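Local coordinates for protein benzoylformate decarboxylase (Mycobacterium smegmatis, PDB 4Q9D) that is a member of the thiamine pyrophosphate-dependent enzyme family, built from three domains, with a magnesium ion bound to its C-terminal domain, at residues G435-S440 with I454-L459; G497-T502 with L517-P522; A511-A516 with T523-P528. One frame throughout, in Å; residues are numbered along the deposited sequence.

Contact 1. Residues G435-S440 with I454-L459; sequences GSFQYS and IVFVVL. With FMT (formic acid), chain H.
Phe437, in the short, weakly bonded helix 434-439, lies opposite Val458 of strand 454-460, their CA atoms 7.2 Å apart, and the two backbones are joined through side chains alone. The contact centres on the Phe437 ring. Val458 CG2 sits over one face of it, 3.6 Å from the centroid and 15° off the ring normal, a CH-pi contact displaced slightly toward the rim on the CD1 and CE1 side. That methyl is the branch lying beside the backbone N of Val458. Phe437 reaches it because its CG swings anti to its own backbone N (chi1 -161°), which sends the ring off the helix toward the strand. Two residues earlier in the strand, Phe437 CE1 comes to 4.1 Å from Phe456 CB, the two side chains crossing at about a right angle. Val409 of helix 408-421, Ile489 and Val524 also pack on Phe437, so its ring is buried among apolar groups.

The start of the same helix grips a formic acid molecule, probably from the crystallisation liquor. Ser436 N donates to its O1 at 2.9 Å and Ser436 OG to the same O1 at 2.7 Å. Gly435 N donates to its O2 at 3.1 Å. The amides at this helix end would probably favour a negatively charged guest. Asp434, just before Gly435, binds the magnesium ion with Asn461 and Glu463. The Gly-Asp-Gly sequence ending at Gly435, followed by Asn461 just beyond the strand, is the cofactor-binding motif of the thiamine pyrophosphate enzymes, and the formic acid position is consistent with an anion subsite beside it.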
loop_
_atom_site.group_PDB
_atom_site.type_symbol
_atom_site.label_atom_id
_atom_site.label_comp_id
_atom_site.label_asym_id
_atom_site.label_seq_id
_atom_site.Cartn_x
_atom_site.Cartn_y
_atom_site.Cartn_z
ATOM N N GLY B 435 20.115 -27.761 6.636
ATOM C CA GLY B 435 19.967 -26.315 6.500
ATOM C C GLY B 435 18.548 -25.872 6.868
ATOM O O GLY B 435 18.352 -24.942 7.657
ATOM N N SER B 436 17.564 -26.544 6.287
ATOM C CA SER B 436 16.162 -26.295 6.576
ATOM C C SER B 436 15.847 -26.428 8.046
ATOM O O SER B 436 15.078 -25.637 8.590
ATOM C CB SER B 436 15.267 -27.264 5.785
ATOM O OG SER B 436 15.407 -27.003 4.386
ATOM N N PHE B 437 16.440 -27.432 8.688
ATOM C CA PHE B 437 16.212 -27.666 10.111
ATOM C C PHE B 437 16.584 -26.458 10.985
ATOM O O PHE B 437 15.957 -26.240 12.013
ATOM C CB PHE B 437 16.989 -28.893 10.600
ATOM C CG PHE B 437 16.467 -29.463 11.891
ATOM C CD1 PHE B 437 15.206 -30.065 11.946
ATOM C CD2 PHE B 437 17.242 -29.426 13.046
ATOM C CE1 PHE B 437 14.718 -30.601 13.149
ATOM C CE2 PHE B 437 16.758 -29.945 14.246
ATOM C CZ PHE B 437 15.492 -30.520 14.300
ATOM N N GLN B 438 17.588 -25.680 10.584
ATOM C CA GLN B 438 18.050 -24.538 11.407
ATOM C C GLN B 438 17.114 -23.337 11.465
ATOM O O GLN B 438 17.109 -22.618 12.473
ATOM C CB GLN B 438 19.408 -24.019 10.923
ATOM C CG GLN B 438 20.429 -25.108 10.710
ATOM C CD GLN B 438 20.626 -25.966 11.934
ATOM O OE1 GLN B 438 20.866 -25.454 13.036
ATOM N NE2 GLN B 438 20.537 -27.290 11.753
ATOM N N TYR B 439 16.367 -23.083 10.387
ATOM C CA TYR B 439 15.542 -21.860 10.287
ATOM C C TYR B 439 14.597 -21.674 11.452
ATOM O O TYR B 439 14.482 -20.574 11.991
ATOM C CB TYR B 439 14.721 -21.782 8.971
ATOM C CG TYR B 439 15.550 -21.480 7.740
ATOM C CD1 TYR B 439 15.519 -20.231 7.131
ATOM C CD2 TYR B 439 16.330 -22.473 7.160
ATOM C CE1 TYR B 439 16.290 -19.978 5.975
ATOM C CE2 TYR B 439 17.088 -22.236 6.033
ATOM C CZ TYR B 439 17.081 -20.996 5.456
ATOM O OH TYR B 439 17.852 -20.822 4.328
ATOM N N SER B 440 13.902 -22.749 11.809
ATOM C CA SER B 440 12.878 -22.696 12.839
ATOM C C SER B 440 13.129 -23.820 13.822
ATOM O O SER B 440 12.198 -24.430 14.342
ATOM C CB SER B 440 11.471 -22.841 12.225
ATOM O OG SER B 440 11.218 -21.813 11.270
ATOM N N ILE B 454 6.338 -36.882 17.318
ATOM C CA ILE B 454 6.963 -36.452 16.096
ATOM C C ILE B 454 8.377 -37.007 16.031
ATOM O O ILE B 454 9.158 -36.880 16.979
ATOM C CB ILE B 454 7.040 -34.920 15.997
ATOM C CG1 ILE B 454 5.656 -34.283 16.211
ATOM C CG2 ILE B 454 7.644 -34.519 14.641
ATOM C CD1 ILE B 454 5.749 -32.767 16.293
ATOM N N VAL B 455 8.704 -37.614 14.902
ATOM C CA VAL B 455 10.064 -38.078 14.668
ATOM C C VAL B 455 10.657 -37.200 13.587
ATOM O O VAL B 455 10.225 -37.253 12.434
ATOM C CB VAL B 455 10.097 -39.565 14.204
ATOM C CG1 VAL B 455 11.535 -40.009 14.014
ATOM C CG2 VAL B 455 9.369 -40.464 15.220
ATOM N N PHE B 456 11.615 -36.364 13.965
ATOM C CA PHE B 456 12.283 -35.476 13.015
ATOM C C PHE B 456 13.505 -36.240 12.496
ATOM O O PHE B 456 14.419 -36.551 13.267
ATOM C CB PHE B 456 12.766 -34.179 13.720
ATOM C CG PHE B 456 11.646 -33.323 14.286
ATOM C CD1 PHE B 456 10.911 -32.466 13.464
ATOM C CD2 PHE B 456 11.325 -33.384 15.631
ATOM C CE1 PHE B 456 9.874 -31.661 13.984
ATOM C CE2 PHE B 456 10.280 -32.582 16.171
ATOM C CZ PHE B 456 9.552 -31.735 15.334
ATOM N N VAL B 457 13.528 -36.535 11.207
ATOM C CA VAL B 457 14.665 -37.208 10.614
ATOM C C VAL B 457 15.441 -36.181 9.818
ATOM O O VAL B 457 14.991 -35.706 8.774
ATOM C CB VAL B 457 14.227 -38.334 9.681
ATOM C CG1 VAL B 457 15.463 -38.963 8.990
ATOM C CG2 VAL B 457 13.424 -39.350 10.430
ATOM N N VAL B 458 16.607 -35.823 10.326
ATOM C CA VAL B 458 17.381 -34.733 9.750
ATOM C C VAL B 458 18.535 -35.262 8.905
ATOM O O VAL B 458 19.411 -35.963 9.396
ATOM C CB VAL B 458 17.922 -33.801 10.871
ATOM C CG1 VAL B 458 18.834 -32.739 10.290
ATOM C CG2 VAL B 458 16.752 -33.157 11.645
ATOM N N LEU B 459 18.534 -34.906 7.631
ATOM C CA LEU B 459 19.564 -35.374 6.711
ATOM C C LEU B 459 20.746 -34.417 6.685
ATOM O O LEU B 459 20.708 -33.350 6.057
ATOM C CB LEU B 459 18.968 -35.576 5.308
ATOM C CG LEU B 459 17.950 -36.719 5.139
ATOM C CD1 LEU B 459 16.632 -36.412 5.769
ATOM C CD2 LEU B 459 17.741 -36.985 3.645
HETATM C C FMT H . 18.739 -28.584 3.210
HETATM O O1 FMT H . 17.796 -28.011 3.745
HETATM O O2 FMT H . 19.865 -28.591 3.690
#

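Contact 2. Residues G497-T502 with L517-P522; sequences GCRTAT and LQADGP
Arg499 and Pro522 meet through their backbones: Arg499 N donates to Pro522 O, 3.3 Å away, in a bent and weak hydrogen bond (133° at the hydrogen). A water shares the job. It accepts from Arg499 N at 3.2 Å and donates to Pro522 O at 2.8 Å, closing a small triangle in which the amide hydrogen is divided between two acceptors and the carbonyl oxygen takes two donors. On one flank of this triangle Cys498 SG lies against the proline ring, 3.7 Å from Pro522 CG. On another the Arg499 side chain runs out to Ala519, its CD touching the Ala519 CB methyl at 3.6 Å, with NE and NH1 a little farther from the same methyl.

The arginine is positioned by its torsions and by its polar end. The chain is extended at chi2 and then bends at chi3 (75°), which brings the guanidinium back over helix 506-518, where Thr515 and Ala516 pack on it and NH1 hydrogen-bonds Thr523 OG1. Asp520 does not pair with it: OD1 is 6.6 Å from Arg499 NE, and the aspartate is poorly ordered. Behind the cysteine and proline lies helix 443-449, with Ile444 and Ala448 against Cys498 and Ala447 against Pro522. Gly497, with positive phi, ends the preceding helix in a Schellman motif and turns the chain into strand 499-502.

The joint thus combines a buried apolar side, where sulfur meets proline, with a polar side where a water bridges the same N and O that the weak direct bond joins. Arginine here serves both as an apolar arm along Ala519 and as a hydrogen-bond donor held by Thr523 OG1; the nearby Glu512 may offset its charge.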
loop_
_atom_site.group_PDB
_atom_site.type_symbol
_atom_site.label_atom_id
_atom_site.label_comp_id
_atom_site.label_asym_id
_atom_site.label_seq_id
_atom_site.Cartn_x
_atom_site.Cartn_y
_atom_site.Cartn_z
ATOM N N GLY B 497 15.215 -30.113 24.694
ATOM C CA GLY B 497 14.396 -31.092 25.397
ATOM C C GLY B 497 13.953 -32.319 24.609
ATOM O O GLY B 497 13.180 -33.136 25.118
ATOM N N CYS B 498 14.421 -32.463 23.373
ATOM C CA CYS B 498 13.998 -33.606 22.568
ATOM C C CYS B 498 14.917 -34.795 22.813
ATOM O O CYS B 498 16.109 -34.596 23.050
ATOM C CB CYS B 498 14.062 -33.255 21.083
ATOM S SG CYS B 498 12.738 -32.129 20.598
ATOM N N ARG B 499 14.367 -36.008 22.740
ATOM C CA ARG B 499 15.190 -37.215 22.612
ATOM C C ARG B 499 15.989 -37.080 21.325
ATOM O O ARG B 499 15.541 -36.438 20.366
ATOM C CB ARG B 499 14.333 -38.462 22.462
ATOM C CG ARG B 499 13.516 -38.901 23.656
ATOM C CD ARG B 499 12.821 -40.225 23.271
ATOM N NE ARG B 499 13.808 -41.318 23.279
ATOM C CZ ARG B 499 14.265 -42.015 22.225
ATOM N NH1 ARG B 499 13.817 -41.831 20.964
ATOM N NH2 ARG B 499 15.184 -42.947 22.456
ATOM N N THR B 500 17.145 -37.717 21.262
ATOM C CA THR B 500 17.967 -37.569 20.075
ATOM C C THR B 500 18.990 -38.700 19.918
ATOM O O THR B 500 19.377 -39.317 20.883
ATOM C CB THR B 500 18.684 -36.191 20.084
ATOM O OG1 THR B 500 19.264 -35.956 18.798
ATOM C CG2 THR B 500 19.771 -36.166 21.120
ATOM N N ALA B 501 19.389 -38.978 18.681
ATOM C CA ALA B 501 20.556 -39.813 18.419
ATOM C C ALA B 501 21.187 -39.402 17.095
ATOM O O ALA B 501 20.532 -38.836 16.211
ATOM C CB ALA B 501 20.206 -41.316 18.427
ATOM N N THR B 502 22.485 -39.649 16.983
ATOM C CA THR B 502 23.188 -39.469 15.725
ATOM C C THR B 502 23.412 -40.887 15.193
ATOM O O THR B 502 24.087 -41.688 15.829
ATOM C CB THR B 502 24.522 -38.737 15.954
ATOM O OG1 THR B 502 24.255 -37.426 16.477
ATOM C CG2 THR B 502 25.356 -38.648 14.645
ATOM N N LEU B 517 9.385 -44.350 17.594
ATOM C CA LEU B 517 7.967 -44.578 17.338
ATOM C C LEU B 517 7.218 -45.003 18.589
ATOM O O LEU B 517 6.006 -44.845 18.668
ATOM C CB LEU B 517 7.791 -45.639 16.246
ATOM C CG LEU B 517 8.125 -45.142 14.842
ATOM C CD1 LEU B 517 8.169 -46.310 13.834
ATOM C CD2 LEU B 517 7.118 -44.071 14.407
ATOM N N GLN B 518 7.947 -45.554 19.556
ATOM C CA GLN B 518 7.364 -46.029 20.805
ATOM C C GLN B 518 7.580 -45.051 21.951
ATOM O O GLN B 518 7.033 -45.247 23.025
ATOM C CB GLN B 518 7.954 -47.401 21.216
ATOM C CG GLN B 518 7.591 -48.569 20.290
ATOM C CD GLN B 518 6.108 -48.599 19.885
ATOM O OE1 GLN B 518 5.217 -48.276 20.684
ATOM N NE2 GLN B 518 5.843 -48.986 18.630
ATOM N N ALA B 519 8.387 -44.016 21.744
ATOM C CA ALA B 519 8.705 -43.091 22.832
ATOM C C ALA B 519 7.529 -42.158 23.134
ATOM O O ALA B 519 6.659 -41.950 22.304
ATOM C CB ALA B 519 9.978 -42.287 22.516
ATOM N N ASP B 520 7.492 -41.613 24.337
ATOM C CA ASP B 520 6.584 -40.499 24.587
ATOM C C ASP B 520 7.372 -39.217 24.309
ATOM O O ASP B 520 8.431 -38.977 24.889
ATOM C CB ASP B 520 6.027 -40.531 26.013
ATOM C CG ASP B 520 7.027 -41.063 27.012
ATOM O OD1 ASP B 520 8.247 -40.939 26.760
ATOM O OD2 ASP B 520 6.596 -41.613 28.049
ATOM N N GLY B 521 6.890 -38.424 23.369
ATOM C CA GLY B 521 7.621 -37.232 22.992
ATOM C C GLY B 521 8.461 -37.388 21.744
ATOM O O GLY B 521 8.733 -38.496 21.268
ATOM N N PRO B 522 8.890 -36.253 21.204
ATOM C CA PRO B 522 9.543 -36.189 19.898
ATOM C C PRO B 522 10.982 -36.657 19.976
ATOM O O PRO B 522 11.636 -36.555 21.016
ATOM C CB PRO B 522 9.531 -34.680 19.593
ATOM C CG PRO B 522 9.628 -34.055 20.956
ATOM C CD PRO B 522 8.767 -34.931 21.845
HETATM O O HOH W 1 11.342 -36.465 23.761
#

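Contact 3. Residues A511-A516 with T523-P528; sequences AELKTA and TVLVVP
Leu525 of strand 523-528 packs both methyls against the 511-516 helix: CD1 meets Leu513 CD2 at 3.7 Å, and CD2 lies 3.8 Å from Glu512 CB. The leucine chains cross at a slant, and the glutamate takes part through its aliphatic base. The 511-516 and 523-528 segments run antiparallel (172°), their axes 9.6 Å apart at closest.

One turn on, the backbones come nearer. Ala516 CB sits against the side chain of Thr523, 3.6 Å from OG1 and 3.8 Å from CB, and the small methyl allows the two CA atoms to approach to 6.0 Å.

The polar link runs through a water, which donates to Ala516 O at 2.8 Å and accepts from Thr523 OG1 at 2.6 Å. With OG1 anti to the carbonyl carbon (chi1 -57°), the hydroxyl faces the helix. Arg499 NH1 is its other partner.

Since that hydroxyl gives its proton to the water, its oxygen can receive the arginine N-H. The buried threonine is therefore satisfied both ways, and the helix is bound to the sheet by an apolar core, with a water bridge at the Ala516-Thr523 end.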
loop_
_atom_site.group_PDB
_atom_site.type_symbol
_atom_site.label_atom_id
_atom_site.label_comp_id
_atom_site.label_asym_id
_atom_site.label_seq_id
_atom_site.Cartn_x
_atom_site.Cartn_y
_atom_site.Cartn_z
ATOM N N ALA B 511 16.832 -49.100 14.132
ATOM C CA ALA B 511 16.576 -49.375 15.537
ATOM C C ALA B 511 16.131 -48.106 16.266
ATOM O O ALA B 511 15.226 -48.141 17.100
ATOM C CB ALA B 511 17.825 -49.979 16.206
ATOM N N GLU B 512 16.786 -46.985 15.975
ATOM C CA GLU B 512 16.428 -45.718 16.638
ATOM C C GLU B 512 15.031 -45.260 16.201
ATOM O O GLU B 512 14.282 -44.674 16.992
ATOM C CB GLU B 512 17.482 -44.654 16.334
ATOM C CG GLU B 512 18.837 -44.955 16.972
ATOM C CD GLU B 512 18.807 -44.858 18.501
ATOM O OE1 GLU B 512 17.798 -44.386 19.065
ATOM O OE2 GLU B 512 19.814 -45.232 19.136
ATOM N N LEU B 513 14.687 -45.550 14.943
ATOM C CA LEU B 513 13.364 -45.250 14.410
ATOM C C LEU B 513 12.287 -46.006 15.171
ATOM O O LEU B 513 11.268 -45.419 15.576
ATOM C CB LEU B 513 13.295 -45.548 12.896
ATOM C CG LEU B 513 13.722 -44.399 11.964
ATOM C CD1 LEU B 513 13.803 -44.837 10.469
ATOM C CD2 LEU B 513 12.768 -43.192 12.151
ATOM N N LYS B 514 12.518 -47.303 15.389
ATOM C CA LYS B 514 11.574 -48.113 16.150
ATOM C C LYS B 514 11.451 -47.620 17.577
ATOM O O LYS B 514 10.362 -47.569 18.129
ATOM C CB LYS B 514 11.989 -49.580 16.164
ATOM C CG LYS B 514 11.884 -50.275 14.796
ATOM C CD LYS B 514 12.412 -51.737 14.867
ATOM C CE LYS B 514 12.305 -52.425 13.495
ATOM N NZ LYS B 514 13.120 -53.684 13.397
ATOM N N THR B 515 12.571 -47.283 18.194
ATOM C CA THR B 515 12.516 -46.721 19.536
ATOM C C THR B 515 11.750 -45.384 19.543
ATOM O O THR B 515 10.952 -45.124 20.449
ATOM C CB THR B 515 13.931 -46.525 20.076
ATOM O OG1 THR B 515 14.557 -47.801 20.173
ATOM C CG2 THR B 515 13.932 -45.864 21.451
ATOM N N ALA B 516 11.976 -44.542 18.530
ATOM C CA ALA B 516 11.321 -43.223 18.497
ATOM C C ALA B 516 9.809 -43.362 18.374
ATOM O O ALA B 516 9.042 -42.589 18.972
ATOM C CB ALA B 516 11.875 -42.369 17.354
ATOM N N THR B 523 11.494 -37.121 18.848
ATOM C CA THR B 523 12.903 -37.473 18.734
ATOM C C THR B 523 13.459 -36.800 17.490
ATOM O O THR B 523 12.783 -36.723 16.459
ATOM C CB THR B 523 13.074 -39.012 18.551
ATOM O OG1 THR B 523 12.455 -39.694 19.640
ATOM C CG2 THR B 523 14.548 -39.401 18.458
ATOM N N VAL B 524 14.685 -36.313 17.607
ATOM C CA VAL B 524 15.450 -35.802 16.489
ATOM C C VAL B 524 16.565 -36.812 16.143
ATOM O O VAL B 524 17.490 -37.036 16.923
ATOM C CB VAL B 524 16.048 -34.421 16.810
ATOM C CG1 VAL B 524 16.912 -33.909 15.640
ATOM C CG2 VAL B 524 14.908 -33.403 17.175
ATOM N N LEU B 525 16.454 -37.442 14.981
ATOM C CA LEU B 525 17.464 -38.399 14.538
ATOM C C LEU B 525 18.302 -37.709 13.475
ATOM O O LEU B 525 17.791 -37.290 12.436
ATOM C CB LEU B 525 16.815 -39.678 13.988
ATOM C CG LEU B 525 15.973 -40.474 14.994
ATOM C CD1 LEU B 525 15.317 -41.691 14.319
ATOM C CD2 LEU B 525 16.770 -40.891 16.221
ATOM N N VAL B 526 19.582 -37.557 13.756
ATOM C CA VAL B 526 20.478 -36.907 12.835
ATOM C C VAL B 526 21.206 -37.990 12.022
ATOM O O VAL B 526 21.908 -38.825 12.587
ATOM C CB VAL B 526 21.455 -35.979 13.597
ATOM C CG1 VAL B 526 22.290 -35.188 12.606
ATOM C CG2 VAL B 526 20.653 -35.004 14.522
ATOM N N VAL B 527 21.011 -37.978 10.702
ATOM C CA VAL B 527 21.534 -39.008 9.828
ATOM C C VAL B 527 22.581 -38.426 8.873
ATOM O O VAL B 527 22.259 -37.665 7.961
ATOM C CB VAL B 527 20.417 -39.671 9.016
ATOM C CG1 VAL B 527 20.990 -40.812 8.156
ATOM C CG2 VAL B 527 19.294 -40.201 9.940
ATOM N N PRO B 528 23.858 -38.778 9.075
ATOM C CA PRO B 528 24.854 -38.216 8.153
ATOM C C PRO B 528 24.663 -38.785 6.754
ATOM O O PRO B 528 24.578 -39.998 6.587
ATOM C CB PRO B 528 26.199 -38.658 8.759
ATOM C CG PRO B 528 25.877 -39.040 10.199
ATOM C CD PRO B 528 24.455 -39.542 10.183
HETATM O O HOH W 2 9.862 -39.934 19.289
#

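All three contacts gather on the C-terminal parallel sheet, where strand 523-528 lies between 454-460 and 499-502. Contact 1 joins contact 3 along the first of these pairings, with Phe456 N probably bonded to Thr523 O at 2.8 Å; on the face away from the Phe437 helix, Val455 packs against Leu513 and Ala516. Contacts 2 and 3, with centres about 8 Å apart, share the beta-alpha-beta crossover through helix 506-518, and a probable hydrogen bond between Thr500 OG1 and Val524 O (2.8 Å) also joins them. Contact 1 adjoins the metal site, the Val458 side chain being about 8 Å from magnesium; the centres of contacts 2 and 3 are about 13 and 12 Å from its own.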